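Inulin fructotransferase (PDB 2INV) catalyses the breakdown of the fructan inulin by intramolecular fructosyl transfer, releasing its terminal difructose units as a cyclic dianhydride. Local coordinates at residues I296-E301 with F334-P339; S374-L379 with A394-S399. One frame throughout, in Å; residues are numbered along the deposited sequence.

Contact 1: I296-E301 with F334-P339; sequences IRRTNE and FAYNVP
Arg297 lies alongside Asn337 and grips the neighbouring strand from one surface of a parallel pairing, in which 296-299 runs beside 334-337 with the axes 4.7 Å apart. Its CB and CG skirt the carbonyl of Ala335, and Arg297 CD touches that oxygen, Ala335 O, at 3.1 Å. The bend at chi2 (63°) and a further one at chi3 fold the chain back over the same carbonyl. Arg297 NH1 then bonds Ala335 O at 3.2 Å from above the carbonyl plane, while the backbone N of Arg298 reaches this oxygen from the opposite face; Arg297 NH1 also rests against Asn337 CB. At the tip, NH2 of Arg297 binds a water that passes a hydrogen to Asn337 OD1, and Thr299 CB lies over the rim of one face of the Arg297 guanidinium. Thr299 OG1 donates to Asn337 O at 2.7 Å, in the carbonyl plane.

On the other surface Ile296 CD1 sits over the Phe334 ring, a CH-pi contact 4.0 Å from CD1 to the centroid. Arg298 CG meets Tyr336 CD2 at 3.4 Å, Val338 CG2 covers the centre of the Arg298 guanidinium, and Asp315 takes both Arg298 NH1 and Tyr336 OH. In this right-handed parallel beta-helix the pair lies between strands 271-274 and 362-370; Ile296 and Phe334 pack on strand 320-323, and Ala335 meets Glu288 of a second subunit.

Contact 2: S374-L379 with A394-S399; sequences SQHVVL and ASQITS
His376 and Gln396 take nearly the same first torsion, CG anti to the carbonyl carbon in each (chi1 -63° and -61°), which sends the two side chains off side by side in one direction. Gln396 CB thus comes to lie over the middle of the His376 imidazole, 3.8 Å from its centroid and 9° off the ring normal, a CH-pi contact. Beyond CB the glutamine chain runs on extended, and Gln396 OE1 approaches His376 CE1 to 3.2 Å. The polar ends are fixed elsewhere: His376 ND1 bonds Ser391 O, and Gln396 OE1 accepts from Thr393 N.

The chain turns a corner at His376, whose N makes a weak bond to Gln396 O at 2.7 Å. Past the corner regular parallel pairing takes over: Thr398 N bonds Val377 O at 2.9 Å and Leu379 N bonds Thr398 O at 2.8 Å, both almost straight. Val378 and Thr398 share one surface, with Val378 CG2 4.1 Å from Thr398 CB. Val377, Leu379 and Ile397 point to the other, along with Ser399, and the first three touch Val388 of strand 387-389 in the interior of the coil. A serine in place of His376 would probably leave Gln396 CB without the ring it lies against and Ser391 O without its imidazole donor. The chemistry is therefore divided: mainly apolar contacts line the inward face of this late coil, two nearly linear backbone bonds join the strands, and at the corner a ring and an amide are held by the backbone groups Ser391 O and Thr393 N.

Followed from the N terminus, the chain runs down strand 285-299 and, after 32 intervening residues that include strand 320-323, returns beside itself at 334-337; contact 1 closes this coil. It continues through strands 351-357 and 362-370 before contact 2 opens, and a shorter excursion of 14 residues through strand 387-389 brings 394-399 back onto 374-379. The two closures follow in series, neither enclosing nor crossing the other. The centres of contact 1 and contact 2 are about 17 Å apart. The nearest atoms of contact 1 and contact 2 are about 6 Å apart, without touching. Gln352 and Pro350 lie between them, each meeting Tyr336 of contact 1 and Ser374 of contact 2. Together the two contacts join successive coils toward the C-terminal end of the beta-helix.

Contact 1: I296-E301 with F334-P339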
ATOM      1  N   ILE A 296       4.177  16.804  -7.301  1.00 11.41           N
ATOM      2  CA  ILE A 296       3.596  17.185  -8.576  1.00 12.94           C
ATOM      3  C   ILE A 296       4.626  17.829  -9.492  1.00 12.83           C
ATOM      4  O   ILE A 296       5.038  18.968  -9.289  1.00 13.12           O
ATOM      5  CB  ILE A 296       2.417  18.129  -8.312  1.00 13.20           C
ATOM      6  CG1 ILE A 296       1.531  17.498  -7.230  1.00 14.92           C
ATOM      7  CG2 ILE A 296       1.626  18.378  -9.583  1.00 14.32           C
ATOM      8  CD1 ILE A 296       0.536  18.430  -6.604  1.00 13.11           C
ATOM      9  N   ARG A 297       5.043  17.074 -10.501  1.00 12.46           N
ATOM     10  CA  ARG A 297       6.041  17.528 -11.451  1.00 13.00           C
ATOM     11  C   ARG A 297       5.502  17.694 -12.858  1.00 12.86           C
ATOM     12  O   ARG A 297       5.050  16.742 -13.498  1.00 12.55           O
ATOM     13  CB  ARG A 297       7.240  16.569 -11.446  1.00 15.23           C
ATOM     14  CG  ARG A 297       7.902  16.353 -12.805  1.00 19.10           C
ATOM     15  CD  ARG A 297       8.495  17.625 -13.348  1.00 19.21           C
ATOM     16  NE  ARG A 297       9.888  17.453 -13.744  1.00 18.33           N
ATOM     17  CZ  ARG A 297      10.797  18.422 -13.702  1.00 17.92           C
ATOM     18  NH1 ARG A 297      10.458  19.639 -13.280  1.00 19.32           N
ATOM     19  NH2 ARG A 297      12.051  18.176 -14.070  1.00 16.16           N
ATOM     20  N   ARG A 298       5.569  18.932 -13.327  1.00 12.88           N
ATOM     21  CA  ARG A 298       5.119  19.280 -14.659  1.00 12.64           C
ATOM     22  C   ARG A 298       6.359  19.589 -15.487  1.00 13.13           C
ATOM     23  O   ARG A 298       7.267  20.288 -15.014  1.00 12.81           O
ATOM     24  CB  ARG A 298       4.214  20.511 -14.593  1.00 11.96           C
ATOM     25  CG  ARG A 298       3.947  21.184 -15.930  1.00 14.23           C
ATOM     26  CD  ARG A 298       3.237  20.249 -16.885  1.00 14.89           C
ATOM     27  NE  ARG A 298       3.685  20.453 -18.255  1.00 16.89           N
ATOM     28  CZ  ARG A 298       3.422  21.532 -18.985  1.00 16.52           C
ATOM     29  NH1 ARG A 298       2.699  22.524 -18.485  1.00 17.12           N
ATOM     30  NH2 ARG A 298       3.892  21.616 -20.222  1.00 16.17           N
ATOM     31  N   THR A 299       6.421  19.052 -16.701  1.00 13.98           N
ATOM     32  CA  THR A 299       7.564  19.318 -17.561  1.00 14.68           C
ATOM     33  C   THR A 299       7.123  19.088 -18.997  1.00 15.08           C
ATOM     34  O   THR A 299       5.938  18.860 -19.264  1.00 13.75           O
ATOM     35  CB  THR A 299       8.777  18.416 -17.208  1.00 15.42           C
ATOM     36  OG1 THR A 299       9.955  18.921 -17.853  1.00 15.51           O
ATOM     37  CG2 THR A 299       8.530  16.986 -17.655  1.00 16.45           C
ATOM     38  N   ASN A 300       8.068  19.149 -19.924  1.00 15.75           N
ATOM     39  CA  ASN A 300       7.728  18.975 -21.328  1.00 16.75           C
ATOM     40  C   ASN A 300       7.942  17.534 -21.785  1.00 17.96           C
ATOM     41  O   ASN A 300       8.847  16.839 -21.315  1.00 17.73           O
ATOM     42  CB  ASN A 300       8.562  19.924 -22.191  1.00 17.40           C
ATOM     43  CG  ASN A 300      10.039  19.814 -21.911  1.00 17.50           C
ATOM     44  OD1 ASN A 300      10.480  19.957 -20.768  1.00 17.42           O
ATOM     45  ND2 ASN A 300      10.819  19.575 -22.957  1.00 18.89           N
ATOM     46  N   GLU A 301       7.094  17.096 -22.709  1.00 18.06           N
ATOM     47  CA  GLU A 301       7.156  15.751 -23.269  1.00 19.64           C
ATOM     48  C   GLU A 301       8.605  15.405 -23.608  1.00 20.79           C
ATOM     49  O   GLU A 301       9.266  16.125 -24.356  1.00 20.72           O
ATOM     50  CB  GLU A 301       6.301  15.685 -24.534  1.00 19.14           C
ATOM     51  CG  GLU A 301       6.535  14.449 -25.385  1.00 19.26           C
ATOM     52  CD  GLU A 301       6.161  13.170 -24.675  1.00 19.78           C
ATOM     53  OE1 GLU A 301       4.951  12.927 -24.480  1.00 18.86           O
ATOM     54  OE2 GLU A 301       7.078  12.404 -24.307  1.00 18.71           O
ATOM     55  N   PHE A 334       5.731  21.112  -5.819  1.00 11.94           N
ATOM     56  CA  PHE A 334       5.579  21.346  -7.251  1.00 12.42           C
ATOM     57  C   PHE A 334       6.916  21.623  -7.938  1.00 11.88           C
ATOM     58  O   PHE A 334       7.589  22.605  -7.631  1.00 13.41           O
ATOM     59  CB  PHE A 334       4.651  22.538  -7.518  1.00 12.59           C
ATOM     60  CG  PHE A 334       3.230  22.334  -7.065  1.00 12.36           C
ATOM     61  CD1 PHE A 334       2.899  22.396  -5.715  1.00 14.01           C
ATOM     62  CD2 PHE A 334       2.220  22.104  -7.991  1.00 13.32           C
ATOM     63  CE1 PHE A 334       1.587  22.237  -5.290  1.00 13.85           C
ATOM     64  CE2 PHE A 334       0.897  21.940  -7.578  1.00 12.28           C
ATOM     65  CZ  PHE A 334       0.581  22.008  -6.231  1.00 12.09           C
ATOM     66  N   ALA A 335       7.283  20.764  -8.885  1.00 11.83           N
ATOM     67  CA  ALA A 335       8.525  20.920  -9.642  1.00 11.20           C
ATOM     68  C   ALA A 335       8.118  21.160 -11.090  1.00 11.92           C
ATOM     69  O   ALA A 335       7.713  20.241 -11.799  1.00 12.00           O
ATOM     70  CB  ALA A 335       9.371  19.662  -9.533  1.00 12.21           C
ATOM     71  N   TYR A 336       8.227  22.408 -11.522  1.00 12.69           N
ATOM     72  CA  TYR A 336       7.832  22.788 -12.869  1.00 14.01           C
ATOM     73  C   TYR A 336       9.006  23.220 -13.744  1.00 15.02           C
ATOM     74  O   TYR A 336       9.684  24.218 -13.468  1.00 15.12           O
ATOM     75  CB  TYR A 336       6.772  23.892 -12.765  1.00 14.23           C
ATOM     76  CG  TYR A 336       6.222  24.402 -14.067  1.00 13.89           C
ATOM     77  CD1 TYR A 336       6.980  25.245 -14.880  1.00 14.39           C
ATOM     78  CD2 TYR A 336       4.933  24.071 -14.481  1.00 14.72           C
ATOM     79  CE1 TYR A 336       6.469  25.749 -16.069  1.00 14.46           C
ATOM     80  CE2 TYR A 336       4.410  24.573 -15.671  1.00 13.97           C
ATOM     81  CZ  TYR A 336       5.181  25.409 -16.457  1.00 14.36           C
ATOM     82  OH  TYR A 336       4.677  25.913 -17.632  1.00 14.78           O
ATOM     83  N   ASN A 337       9.244  22.450 -14.803  1.00 15.45           N
ATOM     84  CA  ASN A 337      10.330  22.730 -15.741  1.00 16.49           C
ATOM     85  C   ASN A 337       9.780  22.679 -17.165  1.00 16.28           C
ATOM     86  O   ASN A 337       9.610  21.600 -17.749  1.00 15.88           O
ATOM     87  CB  ASN A 337      11.443  21.692 -15.593  1.00 19.29           C
ATOM     88  CG  ASN A 337      12.711  22.100 -16.292  1.00 22.62           C
ATOM     89  OD1 ASN A 337      13.691  21.361 -16.296  1.00 25.15           O
ATOM     90  ND2 ASN A 337      12.712  23.292 -16.862  1.00 23.79           N
ATOM     91  N   VAL A 338       9.495  23.852 -17.716  1.00 15.56           N
ATOM     92  CA  VAL A 338       8.944  23.943 -19.053  1.00 17.07           C
ATOM     93  C   VAL A 338       9.546  25.115 -19.826  1.00 17.91           C
ATOM     94  O   VAL A 338       9.638  26.233 -19.321  1.00 17.91           O
ATOM     95  CB  VAL A 338       7.406  24.105 -18.994  1.00 16.55           C
ATOM     96  CG1 VAL A 338       6.832  24.276 -20.400  1.00 16.07           C
ATOM     97  CG2 VAL A 338       6.787  22.893 -18.323  1.00 15.92           C
ATOM     98  N   PRO A 339      10.017  24.851 -21.055  1.00 19.20           N
ATOM     99  CA  PRO A 339      10.616  25.849 -21.944  1.00 20.56           C
ATOM    100  C   PRO A 339       9.750  27.103 -22.069  1.00 21.40           C
ATOM    101  O   PRO A 339       8.553  27.013 -22.354  1.00 21.44           O
ATOM    102  CB  PRO A 339      10.721  25.092 -23.264  1.00 20.14           C
ATOM    103  CG  PRO A 339      11.124  23.730 -22.804  1.00 20.65           C
ATOM    104  CD  PRO A 339      10.282  23.487 -21.553  1.00 19.60           C
TER
HETATM  105  O   HOH W   1      14.238  20.212 -13.899  1.00 21.18           O

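Contact 2: S374-L379 with A394-S399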
ATOM      1  N   SER A 374       6.609  32.131 -11.859  1.00 16.21           N
ATOM      2  CA  SER A 374       5.338  31.423 -11.859  1.00 16.10           C
ATOM      3  C   SER A 374       4.424  31.879 -10.736  1.00 15.79           C
ATOM      4  O   SER A 374       4.897  32.289  -9.675  1.00 15.10           O
ATOM      5  CB  SER A 374       5.605  29.921 -11.731  1.00 16.71           C
ATOM      6  OG  SER A 374       4.454  29.226 -11.282  1.00 16.55           O
ATOM      7  N   GLN A 375       3.116  31.834 -10.975  1.00 14.90           N
ATOM      8  CA  GLN A 375       2.175  32.205  -9.934  1.00 14.14           C
ATOM      9  C   GLN A 375       1.847  30.886  -9.246  1.00 14.62           C
ATOM     10  O   GLN A 375       1.183  30.016  -9.828  1.00 14.45           O
ATOM     11  CB  GLN A 375       0.911  32.850 -10.515  1.00 14.58           C
ATOM     12  CG  GLN A 375       1.080  34.321 -10.940  1.00 15.20           C
ATOM     13  CD  GLN A 375       1.742  35.188  -9.882  1.00 15.80           C
ATOM     14  OE1 GLN A 375       2.934  35.497  -9.980  1.00 18.12           O
ATOM     15  NE2 GLN A 375       0.974  35.587  -8.867  1.00 14.81           N
ATOM     16  N   HIS A 376       2.353  30.739  -8.024  1.00 13.79           N
ATOM     17  CA  HIS A 376       2.153  29.536  -7.234  1.00 13.84           C
ATOM     18  C   HIS A 376       0.680  29.259  -7.001  1.00 14.40           C
ATOM     19  O   HIS A 376       0.235  28.110  -7.027  1.00 14.68           O
ATOM     20  CB  HIS A 376       2.856  29.682  -5.889  1.00 14.29           C
ATOM     21  CG  HIS A 376       4.338  29.821  -5.997  1.00 13.34           C
ATOM     22  ND1 HIS A 376       5.178  29.691  -4.913  1.00 14.66           N
ATOM     23  CD2 HIS A 376       5.134  30.084  -7.062  1.00 14.23           C
ATOM     24  CE1 HIS A 376       6.426  29.867  -5.304  1.00 15.08           C
ATOM     25  NE2 HIS A 376       6.427  30.107  -6.603  1.00 15.83           N
ATOM     26  N   VAL A 377      -0.071  30.320  -6.749  1.00 14.06           N
ATOM     27  CA  VAL A 377      -1.486  30.167  -6.505  1.00 13.75           C
ATOM     28  C   VAL A 377      -2.256  31.316  -7.115  1.00 13.66           C
ATOM     29  O   VAL A 377      -1.867  32.477  -7.003  1.00 14.83           O
ATOM     30  CB  VAL A 377      -1.786  30.110  -4.991  1.00 14.13           C
ATOM     31  CG1 VAL A 377      -3.259  29.823  -4.767  1.00 13.95           C
ATOM     32  CG2 VAL A 377      -0.923  29.055  -4.328  1.00 13.29           C
ATOM     33  N   VAL A 378      -3.350  30.978  -7.779  1.00 12.85           N
ATOM     34  CA  VAL A 378      -4.195  31.984  -8.387  1.00 12.19           C
ATOM     35  C   VAL A 378      -5.614  31.700  -7.950  1.00 12.24           C
ATOM     36  O   VAL A 378      -6.120  30.590  -8.094  1.00 11.82           O
ATOM     37  CB  VAL A 378      -4.146  31.945  -9.924  1.00 12.52           C
ATOM     38  CG1 VAL A 378      -5.192  32.893 -10.505  1.00 10.75           C
ATOM     39  CG2 VAL A 378      -2.768  32.348 -10.416  1.00 12.05           C
ATOM     40  N   LEU A 379      -6.245  32.713  -7.385  1.00 12.74           N
ATOM     41  CA  LEU A 379      -7.620  32.593  -6.943  1.00 14.56           C
ATOM     42  C   LEU A 379      -8.418  33.437  -7.910  1.00 15.26           C
ATOM     43  O   LEU A 379      -8.219  34.648  -8.026  1.00 15.44           O
ATOM     44  CB  LEU A 379      -7.788  33.114  -5.520  1.00 15.08           C
ATOM     45  CG  LEU A 379      -6.896  32.581  -4.348  1.00 16.60           C
ATOM     46  CD1 LEU A 379      -7.153  31.330  -3.918  1.00 17.72           C
ATOM     47  CD2 LEU A 379      -5.561  32.792  -4.454  1.00 17.26           C
ATOM     48  N   ALA A 394       4.103  37.193  -1.642  1.00 20.05           N
ATOM     49  CA  ALA A 394       2.955  37.925  -2.140  1.00 19.36           C
ATOM     50  C   ALA A 394       2.982  38.122  -3.653  1.00 18.78           C
ATOM     51  O   ALA A 394       1.925  38.261  -4.279  1.00 18.96           O
ATOM     52  CB  ALA A 394       2.852  39.269  -1.444  1.00 20.53           C
ATOM     53  N   SER A 395       4.168  38.138  -4.256  1.00 19.12           N
ATOM     54  CA  SER A 395       4.229  38.344  -5.700  1.00 18.37           C
ATOM     55  C   SER A 395       4.174  37.045  -6.499  1.00 17.68           C
ATOM     56  O   SER A 395       4.215  37.061  -7.730  1.00 17.73           O
ATOM     57  CB  SER A 395       5.475  39.149  -6.074  1.00 18.65           C
ATOM     58  OG  SER A 395       6.680  38.442  -5.798  1.00 19.18           O
ATOM     59  N   GLN A 396       4.065  35.923  -5.797  1.00 17.55           N
ATOM     60  CA  GLN A 396       3.959  34.630  -6.456  1.00 16.74           C
ATOM     61  C   GLN A 396       2.520  34.156  -6.260  1.00 16.94           C
ATOM     62  O   GLN A 396       2.168  33.024  -6.617  1.00 16.05           O
ATOM     63  CB  GLN A 396       4.945  33.629  -5.843  1.00 17.12           C
ATOM     64  CG  GLN A 396       6.434  34.062  -5.978  1.00 17.93           C
ATOM     65  CD  GLN A 396       7.410  33.140  -5.269  1.00 17.45           C
ATOM     66  OE1 GLN A 396       7.213  32.772  -4.103  1.00 17.66           O
ATOM     67  NE2 GLN A 396       8.483  32.775  -5.970  1.00 17.95           N
ATOM     68  N   ILE A 397       1.690  35.055  -5.723  1.00 16.59           N
ATOM     69  CA  ILE A 397       0.277  34.775  -5.452  1.00 17.95           C
ATOM     70  C   ILE A 397      -0.671  35.827  -6.048  1.00 17.94           C
ATOM     71  O   ILE A 397      -0.544  37.025  -5.759  1.00 17.91           O
ATOM     72  CB  ILE A 397       0.015  34.726  -3.933  1.00 18.56           C
ATOM     73  CG1 ILE A 397       0.909  33.670  -3.285  1.00 19.65           C
ATOM     74  CG2 ILE A 397      -1.449  34.434  -3.663  1.00 19.16           C
ATOM     75  CD1 ILE A 397       0.764  33.577  -1.778  1.00 22.14           C
ATOM     76  N   THR A 398      -1.620  35.382  -6.870  1.00 18.08           N
ATOM     77  CA  THR A 398      -2.593  36.293  -7.465  1.00 18.79           C
ATOM     78  C   THR A 398      -3.991  35.980  -6.936  1.00 19.14           C
ATOM     79  O   THR A 398      -4.512  34.885  -7.144  1.00 17.68           O
ATOM     80  CB  THR A 398      -2.646  36.172  -9.000  1.00 19.28           C
ATOM     81  OG1 THR A 398      -1.384  36.542  -9.569  1.00 18.19           O
ATOM     82  CG2 THR A 398      -3.732  37.094  -9.563  1.00 19.33           C
ATOM     83  N   SER A 399      -4.587  36.946  -6.249  1.00 19.67           N
ATOM     84  CA  SER A 399      -5.926  36.777  -5.719  1.00 20.78           C
ATOM     85  C   SER A 399      -6.836  37.797  -6.388  1.00 21.70           C
ATOM     86  O   SER A 399      -6.662  39.004  -6.205  1.00 21.42           O
ATOM     87  CB  SER A 399      -5.934  36.979  -4.203  1.00 20.58           C
ATOM     88  OG  SER A 399      -7.261  37.024  -3.697  1.00 20.17           O
TER